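Local coordinates for protein 2-methyl-3-hydroxypyridine-5-carboxylic acid oxygenase (Mesorhizobium loti, PDB 3ALJ) that catalyses the FAD-dependent, oxygen-consuming ring opening of 2-methyl-3-hydroxypyridine-5-carboxylic acid, probably as a step in bacterial breakdown of vitamin B6, at residues 52-57 with 213-218; 80-85 with 99-104; 297-302 with 363-368. All blocks are in the same frame, centred on the assembly; numbering follows the deposited sequence.

Contact 1 of 3, residues 52-57 with 213-218; sequences GIYLWH and LYSPCN. With FAD (flavin-adenine dinucleotide), chain B.
Tyr54, on the flavin-binding strand 52-56 of the FAD domain, reaches across to Ser215 on strand 211-216, which belongs to the large mixed sheet. The axes of the two short strand segments come no closer than 8.7 Å and run at 78° to each other, so the backbones do not pair and one long aromatic side chain makes the crossing. With CG anti to the carbonyl carbon (chi1 -73°), the ring of Tyr54 leaves the strand and carries its hydroxyl to the other sheet. There Tyr54 OH and Ser215 OG share a hydrogen bond of 2.7 Å, the serine oxygen lying in the ring plane. Thr199 is a second partner of the same hydroxyl, so a buried phenol is well satisfied, and the small serine lets it come close. Leu213 adds apolar cover, its CD2 4.0 Å from Tyr54 CE1. The other end of the residue belongs to the cofactor: the backbone of Tyr54 reads the pyrimidine edge of the flavin as a donor and acceptor pair. FAD N3 donates its N-H to Tyr54 O at 2.9 Å, and Tyr54 N answers with a nearly straight bond (168°) to FAD O4. Ile53, branched and apolar, suits the flat ring it covers: its CG1 lies over the pyrimidine ring, 3.3 Å from FAD N3.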
loop_
_atom_site.group_PDB
_atom_site.type_symbol
_atom_site.label_atom_id
_atom_site.label_comp_id
_atom_site.label_asym_id
_atom_site.label_seq_id
_atom_site.Cartn_x
_atom_site.Cartn_y
_atom_site.Cartn_z
ATOM N N GLY A 52 -1.563 9.067 -3.376
ATOM C CA GLY A 52 -2.149 8.974 -1.999
ATOM C C GLY A 52 -2.264 7.567 -1.502
ATOM O O GLY A 52 -2.163 6.614 -2.340
ATOM N N ILE A 53 -2.548 7.403 -0.167
ATOM C CA ILE A 53 -2.688 6.075 0.340
ATOM C C ILE A 53 -3.505 6.149 1.605
ATOM O O ILE A 53 -3.426 7.107 2.349
ATOM C CB ILE A 53 -1.298 5.404 0.574
ATOM C CG1 ILE A 53 -1.457 3.874 0.837
ATOM C CG2 ILE A 53 -0.465 6.075 1.699
ATOM C CD1 ILE A 53 -0.042 3.223 0.829
ATOM N N TYR A 54 -4.341 5.122 1.784
ATOM C CA TYR A 54 -5.035 4.885 3.075
ATOM C C TYR A 54 -4.297 3.893 3.958
ATOM O O TYR A 54 -3.861 2.815 3.447
ATOM C CB TYR A 54 -6.428 4.283 2.833
ATOM C CG TYR A 54 -7.468 5.225 2.274
ATOM C CD1 TYR A 54 -7.289 5.996 1.113
ATOM C CD2 TYR A 54 -8.699 5.304 2.905
ATOM C CE1 TYR A 54 -8.254 6.843 0.656
ATOM C CE2 TYR A 54 -9.749 6.095 2.421
ATOM C CZ TYR A 54 -9.504 6.900 1.300
ATOM O OH TYR A 54 -10.473 7.730 0.821
ATOM N N LEU A 55 -4.171 4.138 5.257
ATOM C CA LEU A 55 -3.751 3.143 6.228
ATOM C C LEU A 55 -4.853 2.982 7.231
ATOM O O LEU A 55 -5.681 3.879 7.386
ATOM C CB LEU A 55 -2.439 3.524 6.968
ATOM C CG LEU A 55 -1.165 3.621 6.031
ATOM C CD1 LEU A 55 -0.018 3.879 6.983
ATOM C CD2 LEU A 55 -0.992 2.274 5.261
ATOM N N TRP A 56 -4.849 1.843 7.891
ATOM C CA TRP A 56 -5.838 1.540 8.936
ATOM C C TRP A 56 -5.100 1.191 10.199
ATOM O O TRP A 56 -3.870 1.132 10.247
ATOM C CB TRP A 56 -6.716 0.379 8.522
ATOM C CG TRP A 56 -7.362 0.564 7.141
ATOM C CD1 TRP A 56 -6.724 0.453 5.918
ATOM C CD2 TRP A 56 -8.720 0.914 6.839
ATOM N NE1 TRP A 56 -7.598 0.732 4.868
ATOM C CE2 TRP A 56 -8.838 1.017 5.422
ATOM C CE3 TRP A 56 -9.864 1.100 7.646
ATOM C CZ2 TRP A 56 -10.057 1.309 4.796
ATOM C CZ3 TRP A 56 -11.064 1.413 7.029
ATOM C CH2 TRP A 56 -11.192 1.491 5.646
ATOM N N HIS A 57 -5.837 0.886 11.267
ATOM C CA HIS A 57 -5.278 0.493 12.496
ATOM C C HIS A 57 -4.117 -0.485 12.397
ATOM O O HIS A 57 -3.112 -0.270 13.059
ATOM C CB HIS A 57 -6.457 -0.192 13.319
ATOM C CG HIS A 57 -6.037 -1.051 14.483
ATOM N ND1 HIS A 57 -6.024 -2.427 14.364
ATOM C CD2 HIS A 57 -5.597 -0.756 15.728
ATOM C CE1 HIS A 57 -5.615 -2.953 15.526
ATOM N NE2 HIS A 57 -5.344 -1.958 16.380
ATOM N N LEU A 213 -12.838 8.494 -6.197
ATOM C CA LEU A 213 -12.666 8.400 -4.728
ATOM C C LEU A 213 -11.985 9.715 -4.341
ATOM O O LEU A 213 -10.863 10.053 -4.764
ATOM C CB LEU A 213 -11.774 7.189 -4.415
ATOM C CG LEU A 213 -11.535 7.074 -2.898
ATOM C CD1 LEU A 213 -12.878 6.695 -2.224
ATOM C CD2 LEU A 213 -10.516 5.934 -2.560
ATOM N N TYR A 214 -12.686 10.438 -3.478
ATOM C CA TYR A 214 -12.280 11.779 -2.972
ATOM C C TYR A 214 -11.723 11.588 -1.557
ATOM O O TYR A 214 -12.418 11.121 -0.663
ATOM C CB TYR A 214 -13.577 12.680 -3.008
ATOM C CG TYR A 214 -13.483 14.004 -2.304
ATOM C CD1 TYR A 214 -13.630 14.111 -0.906
ATOM C CD2 TYR A 214 -13.145 15.106 -3.029
ATOM C CE1 TYR A 214 -13.550 15.395 -0.269
ATOM C CE2 TYR A 214 -13.057 16.402 -2.441
ATOM C CZ TYR A 214 -13.263 16.453 -1.104
ATOM O OH TYR A 214 -13.094 17.675 -0.396
ATOM N N SER A 215 -10.418 11.956 -1.394
ATOM C CA SER A 215 -9.669 11.498 -0.216
ATOM C C SER A 215 -8.784 12.615 0.367
ATOM O O SER A 215 -7.616 12.812 -0.030
ATOM C CB SER A 215 -8.748 10.339 -0.597
ATOM O OG SER A 215 -9.573 9.282 -1.152
ATOM N N PRO A 216 -9.335 13.440 1.272
ATOM C CA PRO A 216 -8.448 14.532 1.824
ATOM C C PRO A 216 -7.306 13.991 2.618
ATOM O O PRO A 216 -7.494 13.161 3.562
ATOM C CB PRO A 216 -9.418 15.418 2.693
ATOM C CG PRO A 216 -10.822 15.055 2.076
ATOM C CD PRO A 216 -10.728 13.535 1.734
ATOM N N CYS A 217 -6.123 14.584 2.408
ATOM C CA CYS A 217 -4.913 14.118 3.098
ATOM C C CYS A 217 -4.593 15.011 4.290
ATOM O O CYS A 217 -3.911 14.529 5.189
ATOM C CB CYS A 217 -3.702 14.144 2.099
ATOM S SG CYS A 217 -3.826 12.877 0.798
ATOM N N ASN A 218 -4.925 16.283 4.192
ATOM C CA ASN A 218 -4.542 17.317 5.234
ATOM C C ASN A 218 -5.191 18.600 4.739
ATOM O O ASN A 218 -5.939 18.616 3.711
ATOM C CB ASN A 218 -2.986 17.448 5.427
ATOM C CG ASN A 218 -2.277 17.603 4.128
ATOM O OD1 ASN A 218 -2.588 18.525 3.375
ATOM N ND2 ASN A 218 -1.340 16.713 3.792
HETATM P PA FAD B . 6.627 -1.299 -3.782
HETATM O O1A FAD B . 5.913 -0.192 -3.072
HETATM O O2A FAD B . 6.360 -1.545 -5.151
HETATM O O5B FAD B . 8.176 -1.014 -3.574
HETATM C C5B FAD B . 9.191 -1.887 -4.171
HETATM C C4B FAD B . 10.406 -0.982 -4.199
HETATM O O4B FAD B . 11.434 -1.897 -4.712
HETATM C C3B FAD B . 10.354 0.130 -5.180
HETATM O O3B FAD B . 10.864 1.353 -4.609
HETATM C C2B FAD B . 11.177 -0.413 -6.403
HETATM O O2B FAD B . 11.820 0.624 -7.164
HETATM C C1B FAD B . 12.251 -1.222 -5.754
HETATM N N9A FAD B . 12.697 -2.339 -6.523
HETATM C C8A FAD B . 12.025 -3.088 -7.462
HETATM N N7A FAD B . 12.774 -4.111 -7.903
HETATM C C5A FAD B . 13.982 -4.012 -7.230
HETATM C C6A FAD B . 15.108 -4.832 -7.198
HETATM N N6A FAD B . 15.191 -5.940 -8.009
HETATM N N1A FAD B . 16.098 -4.456 -6.386
HETATM C C2A FAD B . 16.048 -3.354 -5.629
HETATM N N3A FAD B . 14.963 -2.529 -5.578
HETATM C C4A FAD B . 13.929 -2.911 -6.378
HETATM N N1 FAD B . -2.277 -0.122 -0.177
HETATM C C2 FAD B . -2.722 0.361 0.969
HETATM O O2 FAD B . -2.360 -0.071 2.075
HETATM N N3 FAD B . -3.657 1.397 0.969
HETATM C C4 FAD B . -4.111 1.973 -0.219
HETATM O O4 FAD B . -4.850 3.025 -0.157
HETATM C C4X FAD B . -3.640 1.430 -1.402
HETATM N N5 FAD B . -4.161 1.906 -2.654
HETATM C C5X FAD B . -3.736 1.310 -3.827
HETATM C C6 FAD B . -4.302 1.676 -5.060
HETATM C C7 FAD B . -3.836 1.135 -6.231
HETATM C C7M FAD B . -4.475 1.578 -7.579
HETATM C C8 FAD B . -2.854 0.167 -6.213
HETATM C C8M FAD B . -2.330 -0.496 -7.508
HETATM C C9 FAD B . -2.284 -0.215 -4.991
HETATM C C9A FAD B . -2.756 0.327 -3.769
HETATM N N10 FAD B . -2.211 -0.085 -2.474
HETATM C C10 FAD B . -2.695 0.436 -1.334
HETATM C "C1'" FAD B . -1.144 -1.196 -2.444
HETATM C "C2'" FAD B . 0.229 -0.560 -2.272
HETATM O "O2'" FAD B . 0.450 0.388 -3.338
HETATM C "C3'" FAD B . 1.312 -1.644 -2.430
HETATM O "O3'" FAD B . 0.763 -2.891 -1.861
HETATM C "C4'" FAD B . 2.555 -1.375 -1.687
HETATM O "O4'" FAD B . 3.137 -0.171 -2.263
HETATM C "C5'" FAD B . 3.561 -2.465 -1.865
HETATM O "O5'" FAD B . 4.740 -2.119 -1.144
HETATM P P FAD B . 6.041 -2.959 -1.459
HETATM O O1P FAD B . 7.095 -2.352 -0.636
HETATM O O2P FAD B . 5.798 -4.434 -1.369
HETATM O O3P FAD B . 6.324 -2.695 -3.030
#

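Contact 2 of 3, residues 80-85 with 99-104; sequences PTYETW and LPWRIM
Trp101 pushes the outer edge of its six-membered ring against Tyr82 and, near the ring plane, against Thr81 C, and this is where the contact is tight. CG of Trp101 sits between the backbone N and the carbonyl carbon (chi1 61°), pointing the indole at strand 82-86. Trp101 CH2 lies 3.8 Å from Tyr82 CB, and Trp101 CZ3 is 3.9 Å from Tyr82 CD2. The side chains cross at about a right angle, yet their ring planes are inclined by only 41°, neither a stack nor a T-shape. Large side chains suit this place because the nearest CA atoms, those of Tyr82 and Trp101, stand 10.1 Å apart. Across the indole the contact is looser: Trp101 NE1 donates to a water at 2.9 Å in the ring plane, and that water bonds weakly to the carbonyl of solvent-exposed Pro80. With an alanine in place of Trp101 the indole is gone, which is likely to open a gap beside Tyr82 and leave the water without its NE1 donor. Phe358 meets Tyr82, and Phe96 Trp101, edge-to-face. Strand 82-86 lies in the seven-stranded sheet between strands 89-94 and 199-203, whereas strand 101-105 pairs with strand 52-56; Thr199 touches both aromatic side chains.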
loop_
_atom_site.group_PDB
_atom_site.type_symbol
_atom_site.label_atom_id
_atom_site.label_comp_id
_atom_site.label_asym_id
_atom_site.label_seq_id
_atom_site.Cartn_x
_atom_site.Cartn_y
_atom_site.Cartn_z
ATOM N N PRO A 80 -13.941 12.704 9.007
ATOM C CA PRO A 80 -15.018 12.400 9.996
ATOM C C PRO A 80 -15.817 11.215 9.631
ATOM O O PRO A 80 -16.399 10.620 10.520
ATOM C CB PRO A 80 -15.968 13.582 9.893
ATOM C CG PRO A 80 -15.151 14.670 9.256
ATOM C CD PRO A 80 -14.000 14.032 8.385
ATOM N N THR A 81 -15.966 10.852 8.357
ATOM C CA THR A 81 -16.689 9.703 7.939
ATOM C C THR A 81 -16.163 9.225 6.569
ATOM O O THR A 81 -15.568 10.022 5.819
ATOM C CB THR A 81 -18.224 9.969 7.825
ATOM O OG1 THR A 81 -18.867 8.659 7.695
ATOM C CG2 THR A 81 -18.624 10.899 6.817
ATOM N N TYR A 82 -16.359 7.915 6.339
ATOM C CA TYR A 82 -16.146 7.336 4.981
ATOM C C TYR A 82 -17.540 7.213 4.361
ATOM O O TYR A 82 -18.364 6.405 4.741
ATOM C CB TYR A 82 -15.464 5.994 5.171
ATOM C CG TYR A 82 -14.970 5.368 3.920
ATOM C CD1 TYR A 82 -15.849 5.134 2.807
ATOM C CD2 TYR A 82 -13.618 4.982 3.803
ATOM C CE1 TYR A 82 -15.320 4.499 1.634
ATOM C CE2 TYR A 82 -13.132 4.335 2.663
ATOM C CZ TYR A 82 -13.972 4.128 1.620
ATOM O OH TYR A 82 -13.542 3.427 0.474
ATOM N N GLU A 83 -17.758 8.155 3.386
ATOM C CA GLU A 83 -19.078 8.292 2.738
ATOM C C GLU A 83 -19.042 7.622 1.320
ATOM O O GLU A 83 -18.016 7.692 0.664
ATOM C CB GLU A 83 -19.462 9.749 2.690
ATOM C CG GLU A 83 -20.824 9.985 2.053
ATOM C CD GLU A 83 -21.284 11.447 2.163
ATOM O OE1 GLU A 83 -20.454 12.338 2.410
ATOM O OE2 GLU A 83 -22.467 11.675 1.836
ATOM N N THR A 84 -20.134 7.014 0.914
ATOM C CA THR A 84 -20.289 6.497 -0.436
ATOM C C THR A 84 -21.435 7.158 -1.114
ATOM O O THR A 84 -22.561 7.272 -0.483
ATOM C CB THR A 84 -20.517 4.987 -0.336
ATOM O OG1 THR A 84 -19.379 4.414 0.306
ATOM C CG2 THR A 84 -20.558 4.310 -1.735
ATOM N N TRP A 85 -21.225 7.591 -2.363
ATOM C CA TRP A 85 -22.365 8.038 -3.234
ATOM C C TRP A 85 -22.572 7.071 -4.379
ATOM O O TRP A 85 -21.604 6.547 -4.935
ATOM C CB TRP A 85 -22.088 9.418 -3.829
ATOM C CG TRP A 85 -22.019 10.554 -2.833
ATOM C CD1 TRP A 85 -22.181 10.524 -1.493
ATOM C CD2 TRP A 85 -21.704 11.941 -3.233
ATOM N NE1 TRP A 85 -22.019 11.822 -0.999
ATOM C CE2 TRP A 85 -21.740 12.712 -2.025
ATOM C CE3 TRP A 85 -21.411 12.566 -4.479
ATOM C CZ2 TRP A 85 -21.461 14.093 -2.010
ATOM C CZ3 TRP A 85 -21.152 13.987 -4.464
ATOM C CH2 TRP A 85 -21.134 14.679 -3.245
ATOM N N LEU A 99 -12.507 2.304 14.793
ATOM C CA LEU A 99 -11.262 1.730 14.291
ATOM C C LEU A 99 -10.410 2.856 13.657
ATOM O O LEU A 99 -10.895 3.551 12.756
ATOM C CB LEU A 99 -11.643 0.770 13.188
ATOM C CG LEU A 99 -10.542 0.086 12.423
ATOM C CD1 LEU A 99 -9.908 -0.962 13.178
ATOM C CD2 LEU A 99 -11.201 -0.501 11.094
ATOM N N PRO A 100 -9.165 2.972 14.129
ATOM C CA PRO A 100 -8.329 4.025 13.515
ATOM C C PRO A 100 -8.032 3.846 12.011
ATOM O O PRO A 100 -7.951 2.729 11.522
ATOM C CB PRO A 100 -7.057 3.891 14.318
ATOM C CG PRO A 100 -7.521 3.401 15.742
ATOM C CD PRO A 100 -8.583 2.455 15.385
ATOM N N TRP A 101 -7.998 4.987 11.292
ATOM C CA TRP A 101 -7.626 4.984 9.859
ATOM C C TRP A 101 -7.115 6.333 9.551
ATOM O O TRP A 101 -7.245 7.285 10.327
ATOM C CB TRP A 101 -8.821 4.532 8.972
ATOM C CG TRP A 101 -10.052 5.388 9.043
ATOM C CD1 TRP A 101 -10.906 5.582 10.141
ATOM C CD2 TRP A 101 -10.639 6.130 7.954
ATOM N NE1 TRP A 101 -11.943 6.456 9.792
ATOM C CE2 TRP A 101 -11.799 6.789 8.449
ATOM C CE3 TRP A 101 -10.268 6.363 6.573
ATOM C CZ2 TRP A 101 -12.620 7.587 7.652
ATOM C CZ3 TRP A 101 -11.080 7.091 5.806
ATOM C CH2 TRP A 101 -12.231 7.721 6.288
ATOM N N ARG A 102 -6.484 6.454 8.375
ATOM C CA ARG A 102 -5.742 7.678 8.070
ATOM C C ARG A 102 -5.512 7.750 6.606
ATOM O O ARG A 102 -5.236 6.706 5.933
ATOM C CB ARG A 102 -4.336 7.628 8.756
ATOM C CG ARG A 102 -3.749 9.038 9.034
ATOM C CD ARG A 102 -4.582 9.765 10.184
ATOM N NE ARG A 102 -3.869 10.966 10.572
ATOM C CZ ARG A 102 -4.290 11.678 11.617
ATOM N NH1 ARG A 102 -5.449 11.408 12.215
ATOM N NH2 ARG A 102 -3.595 12.679 12.069
ATOM N N ILE A 103 -5.576 8.938 6.019
ATOM C CA ILE A 103 -5.275 9.196 4.591
ATOM C C ILE A 103 -4.068 10.122 4.585
ATOM O O ILE A 103 -3.921 11.036 5.412
ATOM C CB ILE A 103 -6.412 9.875 3.879
ATOM C CG1 ILE A 103 -7.688 8.998 4.028
ATOM C CG2 ILE A 103 -6.105 10.063 2.423
ATOM C CD1 ILE A 103 -8.918 9.673 3.433
ATOM N N MET A 104 -3.170 9.855 3.614
ATOM C CA MET A 104 -1.913 10.674 3.512
ATOM C C MET A 104 -1.423 10.564 2.093
ATOM O O MET A 104 -1.765 9.662 1.349
ATOM C CB MET A 104 -0.820 10.197 4.479
ATOM C CG MET A 104 -0.457 8.706 4.172
ATOM S SD MET A 104 0.218 7.885 5.661
ATOM C CE MET A 104 -1.389 7.583 6.538
HETATM O O HOH W 1 -14.013 8.323 10.694
#

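Contact 3 of 3, residues 297-302 with 363-368; sequences LAQGAG and LEAARY. With FAD (flavin-adenine dinucleotide), chain B; BME (beta-mercaptoethanol), chain D.
Gln299 and Ala365 bring the two backbones closest, their CA atoms 7.5 Å apart, where the turn leading into helix 300-314 faces the short helix 364-367. This turn and helix start belong to the flavin site of the FAD-binding fold, with Gln299 at the N-cap position and amides of the helix's first turn directed at the cofactor. Ala301 N donates an almost straight bond (176°) of 3.0 Å to FAD N1, and Gly302 N reaches FAD O2 weakly, at 3.1 Å. A helix N-terminus at this end of the flavin would probably favour negative charge on N1 and O2, as expected when the flavin is reduced. Small residues fit the crowding: a CB on Gly300 would run into FAD C1', and one on Gly302 into Gln299 OE1.

Away from the flavin, Gln299 carries the contact. Its chain bends at chi2 (-70°), which lays the carboxamide against the short helix instead of extending it. Gln299 CD packs 3.9 Å from Ala365 CB, while Gln299 NE2 stands 3.6 Å from Ala366 CA; the methyl groups of alanine allow this close approach. The polar end has its strongest partner in Asn58, whose ND2 donates to Gln299 OE1. Beta-mercaptoethanol, probably from the crystallisation liquor, lies alongside: its C2 is 3.7 Å from Ala365 CB, and its hydroxyl O1 donates a 2.8 Å hydrogen bond to Ala365 O.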
loop_
_atom_site.group_PDB
_atom_site.type_symbol
_atom_site.label_atom_id
_atom_site.label_comp_id
_atom_site.label_asym_id
_atom_site.label_seq_id
_atom_site.Cartn_x
_atom_site.Cartn_y
_atom_site.Cartn_z
ATOM N N LEU A 297 -10.020 -2.891 -0.640
ATOM C CA LEU A 297 -9.999 -2.732 0.811
ATOM C C LEU A 297 -8.871 -1.931 1.346
ATOM O O LEU A 297 -8.731 -1.787 2.586
ATOM C CB LEU A 297 -10.079 -4.117 1.522
ATOM C CG LEU A 297 -11.327 -4.931 1.249
ATOM C CD1 LEU A 297 -11.057 -6.349 1.980
ATOM C CD2 LEU A 297 -12.560 -4.131 1.771
ATOM N N ALA A 298 -8.051 -1.353 0.424
ATOM C CA ALA A 298 -6.927 -0.470 0.813
ATOM C C ALA A 298 -6.079 -1.128 1.897
ATOM O O ALA A 298 -5.769 -0.573 2.940
ATOM C CB ALA A 298 -7.474 0.941 1.281
ATOM N N GLN A 299 -5.630 -2.352 1.561
ATOM C CA GLN A 299 -4.789 -3.179 2.400
ATOM C C GLN A 299 -3.490 -3.682 1.813
ATOM O O GLN A 299 -2.764 -4.517 2.404
ATOM C CB GLN A 299 -5.602 -4.389 2.961
ATOM C CG GLN A 299 -6.522 -3.918 4.154
ATOM C CD GLN A 299 -5.708 -3.558 5.398
ATOM O OE1 GLN A 299 -4.561 -3.964 5.559
ATOM N NE2 GLN A 299 -6.274 -2.740 6.279
ATOM N N GLY A 300 -3.187 -3.325 0.556
ATOM C CA GLY A 300 -1.968 -3.878 0.006
ATOM C C GLY A 300 -0.717 -3.514 0.837
ATOM O O GLY A 300 0.146 -4.391 1.116
ATOM N N ALA A 301 -0.533 -2.211 1.058
ATOM C CA ALA A 301 0.552 -1.771 1.893
ATOM C C ALA A 301 0.331 -2.132 3.361
ATOM O O ALA A 301 1.307 -2.471 4.051
ATOM C CB ALA A 301 0.809 -0.239 1.807
ATOM N N GLY A 302 -0.922 -2.192 3.835
ATOM C CA GLY A 302 -1.138 -2.598 5.261
ATOM C C GLY A 302 -0.662 -4.024 5.457
ATOM O O GLY A 302 0.032 -4.275 6.458
ATOM N N LEU A 363 -13.313 -5.694 7.383
ATOM C CA LEU A 363 -12.359 -5.033 8.256
ATOM C C LEU A 363 -11.447 -5.963 9.040
ATOM O O LEU A 363 -10.667 -5.508 9.888
ATOM C CB LEU A 363 -13.185 -4.201 9.240
ATOM C CG LEU A 363 -13.846 -2.973 8.580
ATOM C CD1 LEU A 363 -14.758 -2.322 9.698
ATOM C CD2 LEU A 363 -12.826 -1.979 7.967
ATOM N N GLU A 364 -11.461 -7.283 8.778
ATOM C CA GLU A 364 -10.618 -8.139 9.565
ATOM C C GLU A 364 -9.153 -7.812 9.494
ATOM O O GLU A 364 -8.506 -7.683 10.587
ATOM C CB GLU A 364 -10.839 -9.569 9.051
ATOM C CG GLU A 364 -9.811 -10.564 9.660
ATOM C CD GLU A 364 -10.067 -11.977 9.114
ATOM O OE1 GLU A 364 -11.147 -12.480 9.433
ATOM O OE2 GLU A 364 -9.285 -12.464 8.263
ATOM N N ALA A 365 -8.588 -7.556 8.306
ATOM C CA ALA A 365 -7.197 -7.239 8.214
ATOM C C ALA A 365 -6.910 -5.923 9.007
ATOM O O ALA A 365 -5.904 -5.765 9.765
ATOM C CB ALA A 365 -6.714 -7.064 6.733
ATOM N N ALA A 366 -7.830 -4.948 8.860
ATOM C CA ALA A 366 -7.575 -3.617 9.563
ATOM C C ALA A 366 -7.662 -3.790 11.081
ATOM O O ALA A 366 -6.966 -3.079 11.782
ATOM C CB ALA A 366 -8.626 -2.634 9.098
ATOM N N ARG A 367 -8.509 -4.728 11.550
ATOM C CA ARG A 367 -8.656 -4.958 12.983
ATOM C C ARG A 367 -7.484 -5.599 13.618
ATOM O O ARG A 367 -7.311 -5.532 14.868
ATOM C CB ARG A 367 -9.917 -5.801 13.245
ATOM C CG ARG A 367 -11.202 -4.973 12.992
ATOM C CD ARG A 367 -12.446 -5.834 13.185
ATOM N NE ARG A 367 -12.451 -6.167 14.587
ATOM C CZ ARG A 367 -12.363 -7.388 15.059
ATOM N NH1 ARG A 367 -12.402 -8.475 14.248
ATOM N NH2 ARG A 367 -12.228 -7.478 16.369
ATOM N N TYR A 368 -6.623 -6.329 12.834
ATOM C CA TYR A 368 -5.509 -7.027 13.405
ATOM C C TYR A 368 -4.504 -6.059 13.991
ATOM O O TYR A 368 -4.078 -5.064 13.348
ATOM C CB TYR A 368 -4.836 -7.895 12.288
ATOM C CG TYR A 368 -3.664 -8.682 12.837
ATOM C CD1 TYR A 368 -3.890 -9.658 13.866
ATOM C CD2 TYR A 368 -2.355 -8.387 12.446
ATOM C CE1 TYR A 368 -2.806 -10.352 14.397
ATOM C CE2 TYR A 368 -1.296 -9.126 12.936
ATOM C CZ TYR A 368 -1.524 -10.073 13.981
ATOM O OH TYR A 368 -0.462 -10.785 14.523
HETATM P PA FAD B . 6.627 -1.299 -3.782
HETATM O O1A FAD B . 5.913 -0.192 -3.072
HETATM O O2A FAD B . 6.360 -1.545 -5.151
HETATM O O5B FAD B . 8.176 -1.014 -3.574
HETATM C C5B FAD B . 9.191 -1.887 -4.171
HETATM C C4B FAD B . 10.406 -0.982 -4.199
HETATM O O4B FAD B . 11.434 -1.897 -4.712
HETATM C C3B FAD B . 10.354 0.130 -5.180
HETATM O O3B FAD B . 10.864 1.353 -4.609
HETATM C C2B FAD B . 11.177 -0.413 -6.403
HETATM O O2B FAD B . 11.820 0.624 -7.164
HETATM C C1B FAD B . 12.251 -1.222 -5.754
HETATM N N9A FAD B . 12.697 -2.339 -6.523
HETATM C C8A FAD B . 12.025 -3.088 -7.462
HETATM N N7A FAD B . 12.774 -4.111 -7.903
HETATM C C5A FAD B . 13.982 -4.012 -7.230
HETATM C C6A FAD B . 15.108 -4.832 -7.198
HETATM N N6A FAD B . 15.191 -5.940 -8.009
HETATM N N1A FAD B . 16.098 -4.456 -6.386
HETATM C C2A FAD B . 16.048 -3.354 -5.629
HETATM N N3A FAD B . 14.963 -2.529 -5.578
HETATM C C4A FAD B . 13.929 -2.911 -6.378
HETATM N N1 FAD B . -2.277 -0.122 -0.177
HETATM C C2 FAD B . -2.722 0.361 0.969
HETATM O O2 FAD B . -2.360 -0.071 2.075
HETATM N N3 FAD B . -3.657 1.397 0.969
HETATM C C4 FAD B . -4.111 1.973 -0.219
HETATM O O4 FAD B . -4.850 3.025 -0.157
HETATM C C4X FAD B . -3.640 1.430 -1.402
HETATM N N5 FAD B . -4.161 1.906 -2.654
HETATM C C5X FAD B . -3.736 1.310 -3.827
HETATM C C6 FAD B . -4.302 1.676 -5.060
HETATM C C7 FAD B . -3.836 1.135 -6.231
HETATM C C7M FAD B . -4.475 1.578 -7.579
HETATM C C8 FAD B . -2.854 0.167 -6.213
HETATM C C8M FAD B . -2.330 -0.496 -7.508
HETATM C C9 FAD B . -2.284 -0.215 -4.991
HETATM C C9A FAD B . -2.756 0.327 -3.769
HETATM N N10 FAD B . -2.211 -0.085 -2.474
HETATM C C10 FAD B . -2.695 0.436 -1.334
HETATM C "C1'" FAD B . -1.144 -1.196 -2.444
HETATM C "C2'" FAD B . 0.229 -0.560 -2.272
HETATM O "O2'" FAD B . 0.450 0.388 -3.338
HETATM C "C3'" FAD B . 1.312 -1.644 -2.430
HETATM O "O3'" FAD B . 0.763 -2.891 -1.861
HETATM C "C4'" FAD B . 2.555 -1.375 -1.687
HETATM O "O4'" FAD B . 3.137 -0.171 -2.263
HETATM C "C5'" FAD B . 3.561 -2.465 -1.865
HETATM O "O5'" FAD B . 4.740 -2.119 -1.144
HETATM P P FAD B . 6.041 -2.959 -1.459
HETATM O O1P FAD B . 7.095 -2.352 -0.636
HETATM O O2P FAD B . 5.798 -4.434 -1.369
HETATM O O3P FAD B . 6.324 -2.695 -3.030
HETATM C C1 BME D . -3.407 -7.802 8.303
HETATM C C2 BME D . -3.042 -7.101 6.944
HETATM O O1 BME D . -3.331 -6.811 9.337
HETATM S S2 BME D . -2.897 -8.517 5.723
#

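All three contacts are buried, with contacts 3 and 1 centred about 10 and 11 Å from the centre of the chain and contact 2 about 16 Å from it. Contacts 1 and 2 hold the same elements, since both join the small sheet of strands 52-56 and 101-105 to the seven-stranded sheet; Ile53 N and Met104 O, 2.8 Å apart, probably tie the paired strands together. Contact 2 is nested in the loop that contact 1 closes. Contacts 1 and 3 both hydrogen-bond to the flavin through backbone groups, whereas contact 2 is aromatic packing with a water at one side. A hydrogen bond from His57 ND1 to Ala366 O joins contacts 1 and 3.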